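PDB 2BCO: succinylglutamate desuccinylase from Vibrio parahaemolyticus, which probably hydrolyses N-succinylglutamate to succinate and glutamate, the last step of arginine breakdown by the succinyltransferase pathway, using one zinc ion per subunit. Local coordinates for residues Asp79-Ala89 with Leu241-Gln249; Val281-Glu291 with Met302-Pro313. One frame throughout, in Å; residues are numbered along the deposited sequence.

Contact 1 of 2, residues Asp79-Ala89 with Leu241-Gln249; sequences DIESGFQKVDA and LRNLIAEAQ
Gln85 and Ile245 meet head-on in the tight part of this contact, Gln85 NE2 lying 3.4 Å from Ile245 CD1. The Gln85 chain leaves with CG anti to its N (chi1 174°) and bends at chi2, which lays its amide against the last turn of helix 235-245. There Gln85 NE2 donates to Lys86 O of its own segment at 2.8 Å, fixing the amide's rotation and leaving Gln85 OE1 to accept from Arg242 NH1 at 3.2 Å, in the carbonyl plane on a lone pair. Arg242 NH1 and NH2 both reach Asp79 OD2, each at 2.9 Å, a salt bridge on that oxygen's anti lone pair in the NH1 arm and weak in the NH2 arm; Arg242 NE pairs with Asp238. Lys86 O is 3.1 Å from Ala246 CB, and Ile245 O takes two backbone bonds, from Asp88 N (2.8 Å) and Ala89 N (3.0 Å).

Toward solvent the packing thins: the Lys86 side chain runs past Ala246, and Glu247 turns its carboxylate to Lys54. Glu247, with positive phi, completes the Schellman motif that ends helix 235-245, whose last turn packs on the end of helix 68-81 and the connection to strand 90-95 in the zinc-exopeptidase-like catalytic domain.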
loop_
_atom_site.group_PDB
_atom_site.type_symbol
_atom_site.label_atom_id
_atom_site.label_comp_id
_atom_site.label_asym_id
_atom_site.label_seq_id
_atom_site.Cartn_x
_atom_site.Cartn_y
_atom_site.Cartn_z
ATOM N N ASP A 79 -15.386 -14.261 5.016
ATOM C CA ASP A 79 -15.050 -15.664 4.787
ATOM C C ASP A 79 -14.312 -16.279 5.970
ATOM O O ASP A 79 -14.477 -17.463 6.263
ATOM C CB ASP A 79 -14.229 -15.824 3.499
ATOM C CG ASP A 79 -15.053 -15.554 2.245
ATOM O OD1 ASP A 79 -16.301 -15.535 2.342
ATOM O OD2 ASP A 79 -14.464 -15.372 1.158
ATOM N N ILE A 80 -13.499 -15.481 6.651
ATOM C CA ILE A 80 -12.776 -15.976 7.815
ATOM C C ILE A 80 -13.775 -16.262 8.936
ATOM O O ILE A 80 -13.646 -17.249 9.664
ATOM C CB ILE A 80 -11.748 -14.938 8.329
ATOM C CG1 ILE A 80 -10.610 -14.780 7.320
ATOM C CG2 ILE A 80 -11.218 -15.357 9.698
ATOM C CD1 ILE A 80 -9.616 -13.707 7.684
ATOM N N GLU A 81 -14.774 -15.395 9.070
ATOM C CA GLU A 81 -15.775 -15.551 10.120
ATOM C C GLU A 81 -16.697 -16.738 9.878
ATOM O O GLU A 81 -17.248 -17.290 10.824
ATOM C CB GLU A 81 -16.611 -14.277 10.257
ATOM C CG GLU A 81 -16.799 -13.831 11.695
ATOM C CD GLU A 81 -17.693 -12.611 11.825
ATOM O OE1 GLU A 81 -17.663 -11.971 12.903
ATOM O OE2 GLU A 81 -18.429 -12.299 10.860
ATOM N N SER A 82 -16.862 -17.126 8.618
ATOM C CA SER A 82 -17.713 -18.259 8.275
ATOM C C SER A 82 -16.900 -19.550 8.162
ATOM O O SER A 82 -17.448 -20.607 7.846
ATOM C CB SER A 82 -18.445 -18.002 6.953
ATOM O OG SER A 82 -17.539 -17.937 5.867
ATOM N N GLY A 83 -15.595 -19.458 8.408
ATOM C CA GLY A 83 -14.739 -20.632 8.334
ATOM C C GLY A 83 -14.322 -20.991 6.921
ATOM O O GLY A 83 -13.490 -21.870 6.718
ATOM N N PHE A 84 -14.893 -20.306 5.939
ATOM C CA PHE A 84 -14.571 -20.570 4.541
ATOM C C PHE A 84 -13.110 -20.250 4.215
ATOM O O PHE A 84 -12.485 -20.919 3.388
ATOM C CB PHE A 84 -15.506 -19.765 3.637
ATOM C CG PHE A 84 -15.209 -19.909 2.172
ATOM C CD1 PHE A 84 -14.353 -19.018 1.527
ATOM C CD2 PHE A 84 -15.771 -20.950 1.436
ATOM C CE1 PHE A 84 -14.061 -19.162 0.160
ATOM C CE2 PHE A 84 -15.489 -21.107 0.072
ATOM C CZ PHE A 84 -14.631 -20.212 -0.568
ATOM N N GLN A 85 -12.576 -19.214 4.853
ATOM C CA GLN A 85 -11.193 -18.825 4.638
ATOM C C GLN A 85 -10.338 -19.407 5.750
ATOM O O GLN A 85 -10.586 -19.170 6.935
ATOM C CB GLN A 85 -11.057 -17.298 4.622
ATOM C CG GLN A 85 -9.616 -16.789 4.553
ATOM C CD GLN A 85 -8.862 -17.305 3.341
ATOM O OE1 GLN A 85 -9.297 -17.128 2.204
ATOM N NE2 GLN A 85 -7.720 -17.948 3.581
ATOM N N LYS A 86 -9.338 -20.185 5.366
ATOM C CA LYS A 86 -8.445 -20.796 6.336
ATOM C C LYS A 86 -7.466 -19.730 6.833
ATOM O O LYS A 86 -6.862 -19.004 6.033
ATOM C CB LYS A 86 -7.694 -21.961 5.680
ATOM C CG LYS A 86 -6.657 -22.633 6.560
ATOM C CD LYS A 86 -5.852 -23.648 5.756
ATOM C CE LYS A 86 -4.563 -24.041 6.458
ATOM N NZ LYS A 86 -4.808 -24.802 7.708
ATOM N N VAL A 87 -7.314 -19.626 8.149
ATOM C CA VAL A 87 -6.408 -18.636 8.714
ATOM C C VAL A 87 -5.183 -19.298 9.315
ATOM O O VAL A 87 -5.293 -20.143 10.200
ATOM C CB VAL A 87 -7.109 -17.794 9.782
ATOM C CG1 VAL A 87 -6.150 -16.772 10.342
ATOM C CG2 VAL A 87 -8.311 -17.101 9.177
ATOM N N ASP A 88 -4.013 -18.900 8.834
ATOM C CA ASP A 88 -2.768 -19.475 9.313
ATOM C C ASP A 88 -1.785 -18.403 9.777
ATOM O O ASP A 88 -0.832 -18.687 10.492
ATOM C CB ASP A 88 -2.130 -20.305 8.202
ATOM C CG ASP A 88 -1.170 -21.336 8.732
ATOM O OD1 ASP A 88 -1.641 -22.395 9.204
ATOM O OD2 ASP A 88 0.053 -21.084 8.690
ATOM N N ALA A 89 -2.011 -17.167 9.361
ATOM C CA ALA A 89 -1.129 -16.080 9.751
ATOM C C ALA A 89 -1.873 -15.109 10.656
ATOM O O ALA A 89 -3.085 -14.956 10.545
ATOM C CB ALA A 89 -0.619 -15.353 8.514
ATOM N N LEU A 241 -3.526 -13.013 -2.002
ATOM C CA LEU A 241 -3.639 -12.516 -0.638
ATOM C C LEU A 241 -4.310 -13.549 0.262
ATOM O O LEU A 241 -3.951 -13.689 1.432
ATOM C CB LEU A 241 -4.420 -11.195 -0.604
ATOM C CG LEU A 241 -4.658 -10.551 0.765
ATOM C CD1 LEU A 241 -3.333 -10.258 1.460
ATOM C CD2 LEU A 241 -5.435 -9.277 0.563
ATOM N N ARG A 242 -5.289 -14.277 -0.270
ATOM C CA ARG A 242 -5.945 -15.308 0.536
ATOM C C ARG A 242 -4.963 -16.447 0.807
ATOM O O ARG A 242 -4.926 -16.994 1.910
ATOM C CB ARG A 242 -7.199 -15.841 -0.170
ATOM C CG ARG A 242 -8.407 -14.900 -0.063
ATOM C CD ARG A 242 -9.487 -15.213 -1.099
ATOM N NE ARG A 242 -10.613 -14.293 -0.996
ATOM C CZ ARG A 242 -11.607 -14.407 -0.117
ATOM N NH1 ARG A 242 -11.630 -15.416 0.750
ATOM N NH2 ARG A 242 -12.578 -13.500 -0.097
ATOM N N ASN A 243 -4.155 -16.789 -0.190
ATOM C CA ASN A 243 -3.179 -17.858 -0.023
ATOM C C ASN A 243 -2.134 -17.468 1.017
ATOM O O ASN A 243 -1.615 -18.319 1.730
ATOM C CB ASN A 243 -2.472 -18.176 -1.350
ATOM C CG ASN A 243 -3.383 -18.874 -2.352
ATOM O OD1 ASN A 243 -4.368 -19.508 -1.978
ATOM N ND2 ASN A 243 -3.040 -18.776 -3.630
ATOM N N LEU A 244 -1.837 -16.174 1.104
ATOM C CA LEU A 244 -0.840 -15.682 2.043
ATOM C C LEU A 244 -1.319 -15.783 3.485
ATOM O O LEU A 244 -0.570 -16.226 4.368
ATOM C CB LEU A 244 -0.474 -14.232 1.711
ATOM C CG LEU A 244 0.599 -13.544 2.565
ATOM C CD1 LEU A 244 1.930 -14.274 2.406
ATOM C CD2 LEU A 244 0.742 -12.077 2.138
ATOM N N ILE A 245 -2.558 -15.371 3.739
ATOM C CA ILE A 245 -3.073 -15.453 5.096
ATOM C C ILE A 245 -3.297 -16.928 5.485
ATOM O O ILE A 245 -3.299 -17.272 6.663
ATOM C CB ILE A 245 -4.391 -14.628 5.256
ATOM C CG1 ILE A 245 -5.598 -15.451 4.835
ATOM C CG2 ILE A 245 -4.332 -13.361 4.403
ATOM C CD1 ILE A 245 -6.323 -16.058 6.000
ATOM N N ALA A 246 -3.456 -17.799 4.492
ATOM C CA ALA A 246 -3.671 -19.224 4.754
ATOM C C ALA A 246 -2.408 -20.070 4.593
ATOM O O ALA A 246 -2.452 -21.283 4.780
ATOM C CB ALA A 246 -4.770 -19.769 3.841
ATOM N N GLU A 247 -1.289 -19.435 4.251
ATOM C CA GLU A 247 -0.026 -20.151 4.058
ATOM C C GLU A 247 -0.202 -21.343 3.122
ATOM O O GLU A 247 0.163 -22.467 3.464
ATOM C CB GLU A 247 0.524 -20.647 5.403
ATOM C CG GLU A 247 1.254 -19.596 6.213
ATOM C CD GLU A 247 2.503 -19.088 5.515
ATOM O OE1 GLU A 247 2.374 -18.406 4.475
ATOM O OE2 GLU A 247 3.614 -19.377 6.006
ATOM N N ALA A 248 -0.751 -21.094 1.938
ATOM C CA ALA A 248 -0.983 -22.162 0.976
ATOM C C ALA A 248 -0.537 -21.828 -0.442
ATOM O O ALA A 248 -0.097 -20.715 -0.729
ATOM C CB ALA A 248 -2.461 -22.531 0.972
ATOM N N GLN A 249 -0.663 -22.825 -1.314
ATOM C CA GLN A 249 -0.331 -22.722 -2.734
ATOM C C GLN A 249 0.970 -21.982 -3.049
ATOM O O GLN A 249 0.955 -20.942 -3.710
ATOM C CB GLN A 249 -1.495 -22.056 -3.477
ATOM C CG GLN A 249 -1.724 -22.562 -4.898
ATOM C CD GLN A 249 -0.562 -22.273 -5.830
ATOM O OE1 GLN A 249 -0.197 -21.116 -6.048
ATOM N NE2 GLN A 249 0.017 -23.325 -6.396
#

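Contact 2 of 2, residues Val281-Glu291 with Met302-Pro313; sequences VENFTSFVHGE and MAKNDNEAIVFP
Phe284 and Val311 run alongside each other in the same direction, Phe284 lying within a G1 beta bulge in the antiparallel pairing of strands 285-286 and 309-311, part of the AstE/AspA barrel-sandwich hybrid domain. In the bulge Phe284, whose phi is positive, and Thr285 both face Ile310: Phe284 N and Thr285 N make weak bonds to Ile310 O, while Ile310 N returns a straighter one to Thr285 O (2.9 Å).

The two methyls of Val311 meet different rings. Val311 CG2 stands over the centre of the Phe284 ring, 3.7 Å from the centroid and 9° off the normal, a CH-pi contact. Val311 CG1, anti to the backbone N (chi1 178°), covers one face of the Phe312 ring instead. The Phe284 ring also meets His163 and Phe166 edge-to-face, and Phe312 comes within about 5 Å of the side chain of Glu219, the predicted active-site residue.

Toward Ile310, Phe287 turns its edge: Phe287 CE1 lies 3.7 Å from Ile310 CB, near the ring plane, and the two side chains cross obliquely. Phe287 CB packs on Ala303 CB at 3.8 Å, while the Phe287 ring stacks with Phe293.

Beyond the strands, Asp306 OD2 accepts a bond from His289 N (3.0 Å), which comes from above the carboxylate plane; the bond from His289 ND1 is weak, and both residues are poorly ordered. At the opposite end, Asn283 OD1 accepts a bond from Phe312 N at 2.7 Å with a nearly straight N-H...O angle of 169°.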
loop_
_atom_site.group_PDB
_atom_site.type_symbol
_atom_site.label_atom_id
_atom_site.label_comp_id
_atom_site.label_asym_id
_atom_site.label_seq_id
_atom_site.Cartn_x
_atom_site.Cartn_y
_atom_site.Cartn_z
ATOM N N VAL A 281 -2.685 12.620 -17.258
ATOM C CA VAL A 281 -1.476 11.929 -17.690
ATOM C C VAL A 281 -1.350 10.600 -16.934
ATOM O O VAL A 281 -1.513 10.553 -15.719
ATOM C CB VAL A 281 -0.233 12.797 -17.405
ATOM C CG1 VAL A 281 -0.166 13.128 -15.919
ATOM C CG2 VAL A 281 1.022 12.089 -17.867
ATOM N N GLU A 282 -1.056 9.525 -17.654
ATOM C CA GLU A 282 -0.935 8.204 -17.044
ATOM C C GLU A 282 0.381 7.984 -16.304
ATOM O O GLU A 282 1.405 8.584 -16.644
ATOM C CB GLU A 282 -1.088 7.116 -18.121
ATOM C CG GLU A 282 -2.522 6.868 -18.576
ATOM C CD GLU A 282 -2.626 5.845 -19.707
ATOM O OE1 GLU A 282 -1.858 4.858 -19.709
ATOM O OE2 GLU A 282 -3.491 6.022 -20.596
ATOM N N ASN A 283 0.343 7.139 -15.275
ATOM C CA ASN A 283 1.552 6.801 -14.542
ATOM C C ASN A 283 2.359 5.931 -15.497
ATOM O O ASN A 283 1.793 5.204 -16.320
ATOM C CB ASN A 283 1.242 6.014 -13.265
ATOM C CG ASN A 283 1.031 6.916 -12.059
ATOM O OD1 ASN A 283 1.765 7.884 -11.864
ATOM N ND2 ASN A 283 0.040 6.589 -11.236
ATOM N N PHE A 284 3.676 6.008 -15.388
ATOM C CA PHE A 284 4.579 5.257 -16.254
ATOM C C PHE A 284 4.458 5.653 -17.714
ATOM O O PHE A 284 4.551 4.806 -18.599
ATOM C CB PHE A 284 4.354 3.748 -16.128
ATOM C CG PHE A 284 4.675 3.207 -14.770
ATOM C CD1 PHE A 284 3.699 3.144 -13.780
ATOM C CD2 PHE A 284 5.969 2.792 -14.465
ATOM C CE1 PHE A 284 4.004 2.675 -12.501
ATOM C CE2 PHE A 284 6.287 2.322 -13.192
ATOM C CZ PHE A 284 5.301 2.265 -12.210
ATOM N N THR A 285 4.229 6.938 -17.965
ATOM C CA THR A 285 4.162 7.432 -19.333
ATOM C C THR A 285 5.630 7.646 -19.698
ATOM O O THR A 285 6.337 8.410 -19.039
ATOM C CB THR A 285 3.384 8.771 -19.433
ATOM O OG1 THR A 285 1.988 8.525 -19.228
ATOM C CG2 THR A 285 3.583 9.414 -20.797
ATOM N N SER A 286 6.086 6.963 -20.742
ATOM C CA SER A 286 7.482 7.055 -21.158
ATOM C C SER A 286 7.802 8.220 -22.075
ATOM O O SER A 286 6.912 8.854 -22.639
ATOM C CB SER A 286 7.917 5.747 -21.828
ATOM O OG SER A 286 7.156 5.493 -22.995
ATOM N N PHE A 287 9.092 8.493 -22.219
ATOM C CA PHE A 287 9.562 9.573 -23.072
ATOM C C PHE A 287 10.780 9.087 -23.834
ATOM O O PHE A 287 11.351 8.050 -23.505
ATOM C CB PHE A 287 9.949 10.804 -22.241
ATOM C CG PHE A 287 8.817 11.367 -21.416
ATOM C CD1 PHE A 287 8.694 11.052 -20.063
ATOM C CD2 PHE A 287 7.859 12.205 -21.996
ATOM C CE1 PHE A 287 7.633 11.563 -19.298
ATOM C CE2 PHE A 287 6.793 12.721 -21.242
ATOM C CZ PHE A 287 6.683 12.398 -19.894
ATOM N N VAL A 288 11.169 9.832 -24.860
ATOM C CA VAL A 288 12.340 9.484 -25.648
ATOM C C VAL A 288 13.443 10.404 -25.157
ATOM O O VAL A 288 13.152 11.463 -24.611
ATOM C CB VAL A 288 12.086 9.707 -27.151
ATOM C CG1 VAL A 288 13.364 9.483 -27.933
ATOM C CG2 VAL A 288 11.002 8.748 -27.639
ATOM N N HIS A 289 14.697 10.004 -25.330
ATOM C CA HIS A 289 15.800 10.835 -24.869
ATOM C C HIS A 289 15.727 12.261 -25.407
ATOM O O HIS A 289 15.518 12.480 -26.600
ATOM C CB HIS A 289 17.154 10.206 -25.238
ATOM C CG HIS A 289 17.415 10.124 -26.711
ATOM N ND1 HIS A 289 16.594 9.435 -27.580
ATOM C CD2 HIS A 289 18.428 10.617 -27.464
ATOM C CE1 HIS A 289 17.090 9.506 -28.802
ATOM N NE2 HIS A 289 18.203 10.218 -28.758
ATOM N N GLY A 290 15.880 13.226 -24.504
ATOM C CA GLY A 290 15.854 14.625 -24.893
ATOM C C GLY A 290 14.478 15.216 -25.122
ATOM O O GLY A 290 14.363 16.378 -25.514
ATOM N N GLU A 291 13.428 14.432 -24.897
ATOM C CA GLU A 291 12.079 14.950 -25.088
ATOM C C GLU A 291 11.713 15.875 -23.928
ATOM O O GLU A 291 11.932 15.534 -22.762
ATOM C CB GLU A 291 11.065 13.816 -25.154
ATOM C CG GLU A 291 9.684 14.281 -25.576
ATOM C CD GLU A 291 8.644 13.200 -25.444
ATOM O OE1 GLU A 291 8.996 12.010 -25.602
ATOM O OE2 GLU A 291 7.470 13.542 -25.193
HETATM N N MSE A 302 13.377 17.513 -19.408
HETATM C CA MSE A 302 13.490 16.563 -20.513
HETATM C C MSE A 302 14.084 15.249 -20.044
HETATM O O MSE A 302 14.888 15.222 -19.115
HETATM C CB MSE A 302 14.349 17.128 -21.648
HETATM C CG MSE A 302 15.763 17.531 -21.248
HETATM SE SE MSE A 302 16.902 17.917 -22.785
HETATM C CE MSE A 302 18.471 16.919 -22.240
ATOM N N ALA A 303 13.686 14.161 -20.692
ATOM C CA ALA A 303 14.191 12.842 -20.334
ATOM C C ALA A 303 15.704 12.785 -20.525
ATOM O O ALA A 303 16.240 13.371 -21.464
ATOM C CB ALA A 303 13.508 11.772 -21.186
ATOM N N LYS A 304 16.382 12.078 -19.625
ATOM C CA LYS A 304 17.832 11.937 -19.678
ATOM C C LYS A 304 18.193 10.707 -20.505
ATOM O O LYS A 304 18.859 10.811 -21.535
ATOM C CB LYS A 304 18.400 11.805 -18.257
ATOM C CG LYS A 304 19.899 12.062 -18.152
ATOM C CD LYS A 304 20.370 12.067 -16.699
ATOM C CE LYS A 304 20.475 10.662 -16.126
ATOM N NZ LYS A 304 21.565 9.885 -16.782
ATOM N N ASN A 305 17.746 9.541 -20.049
ATOM C CA ASN A 305 18.008 8.293 -20.758
ATOM C C ASN A 305 16.978 8.155 -21.867
ATOM O O ASN A 305 16.347 9.132 -22.264
ATOM C CB ASN A 305 17.893 7.104 -19.805
ATOM C CG ASN A 305 18.970 7.104 -18.738
ATOM O OD1 ASN A 305 18.964 6.267 -17.836
ATOM N ND2 ASN A 305 19.905 8.043 -18.839
ATOM N N ASP A 306 16.805 6.938 -22.365
ATOM C CA ASP A 306 15.843 6.693 -23.426
ATOM C C ASP A 306 14.765 5.759 -22.881
ATOM O O ASP A 306 13.751 5.503 -23.537
ATOM C CB ASP A 306 16.549 6.046 -24.621
ATOM C CG ASP A 306 15.868 6.356 -25.945
ATOM O OD1 ASP A 306 16.375 5.891 -26.984
ATOM O OD2 ASP A 306 14.839 7.061 -25.947
ATOM N N ASN A 307 14.986 5.268 -21.664
ATOM C CA ASN A 307 14.052 4.348 -21.029
ATOM C C ASN A 307 13.351 4.901 -19.781
ATOM O O ASN A 307 12.896 4.135 -18.934
ATOM C CB ASN A 307 14.781 3.048 -20.670
ATOM C CG ASN A 307 15.477 2.418 -21.868
ATOM O OD1 ASN A 307 16.476 2.940 -22.368
ATOM N ND2 ASN A 307 14.941 1.298 -22.340
ATOM N N GLU A 308 13.258 6.223 -19.674
ATOM C CA GLU A 308 12.606 6.841 -18.526
ATOM C C GLU A 308 11.099 6.978 -18.706
ATOM O O GLU A 308 10.595 7.147 -19.820
ATOM C CB GLU A 308 13.191 8.228 -18.237
ATOM C CG GLU A 308 14.597 8.237 -17.664
ATOM C CD GLU A 308 15.003 9.615 -17.175
ATOM O OE1 GLU A 308 14.870 10.577 -17.954
ATOM O OE2 GLU A 308 15.450 9.747 -16.017
ATOM N N ALA A 309 10.387 6.896 -17.591
ATOM C CA ALA A 309 8.941 7.035 -17.582
ATOM C C ALA A 309 8.638 7.880 -16.367
ATOM O O ALA A 309 9.371 7.845 -15.386
ATOM C CB ALA A 309 8.268 5.669 -17.469
ATOM N N ILE A 310 7.561 8.647 -16.421
ATOM C CA ILE A 310 7.218 9.485 -15.291
ATOM C C ILE A 310 6.184 8.794 -14.411
ATOM O O ILE A 310 5.269 8.153 -14.918
ATOM C CB ILE A 310 6.700 10.859 -15.780
ATOM C CG1 ILE A 310 6.582 11.818 -14.600
ATOM C CG2 ILE A 310 5.363 10.702 -16.494
ATOM C CD1 ILE A 310 6.537 13.269 -15.031
ATOM N N VAL A 311 6.342 8.916 -13.093
ATOM C CA VAL A 311 5.418 8.308 -12.132
ATOM C C VAL A 311 5.025 9.306 -11.033
ATOM O O VAL A 311 5.869 10.050 -10.536
ATOM C CB VAL A 311 6.061 7.059 -11.460
ATOM C CG1 VAL A 311 5.114 6.470 -10.442
ATOM C CG2 VAL A 311 6.404 6.018 -12.503
ATOM N N PHE A 312 3.749 9.320 -10.651
ATOM C CA PHE A 312 3.274 10.233 -9.599
ATOM C C PHE A 312 3.534 11.704 -9.926
ATOM O O PHE A 312 4.228 12.397 -9.186
ATOM C CB PHE A 312 3.953 9.921 -8.252
ATOM C CG PHE A 312 3.793 8.498 -7.791
ATOM C CD1 PHE A 312 4.884 7.787 -7.304
ATOM C CD2 PHE A 312 2.553 7.866 -7.840
ATOM C CE1 PHE A 312 4.742 6.466 -6.855
ATOM C CE2 PHE A 312 2.395 6.546 -7.394
ATOM C CZ PHE A 312 3.490 5.843 -6.906
ATOM N N PRO A 313 2.995 12.203 -11.045
ATOM C CA PRO A 313 3.231 13.617 -11.370
ATOM C C PRO A 313 2.273 14.495 -10.568
ATOM O O PRO A 313 1.118 14.132 -10.373
ATOM C CB PRO A 313 2.920 13.698 -12.866
ATOM C CG PRO A 313 2.956 12.264 -13.338
ATOM C CD PRO A 313 2.387 11.498 -12.182
#

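In the fold
The two contacts lie on opposite sides of the chain's centre, their centres 40 Å apart and their nearest atoms about 19 Å apart, so neither touches the other. Both are partly buried and hold different elements: contact 1 joins the ends of helices 68-81 and 235-245 in the catalytic domain, away from the annotated sites, whereas contact 2 pairs short strands and their flanking loops in the hybrid domain, with one end near the zinc site. Contact 1 relies on a salt bridge and a doubly used carbonyl beside one isoleucine; contact 2 buries more surface (867 against 486 Å²) and depends on backbone pairing and aromatic packing, its exposed histidine-aspartate end being the less ordered.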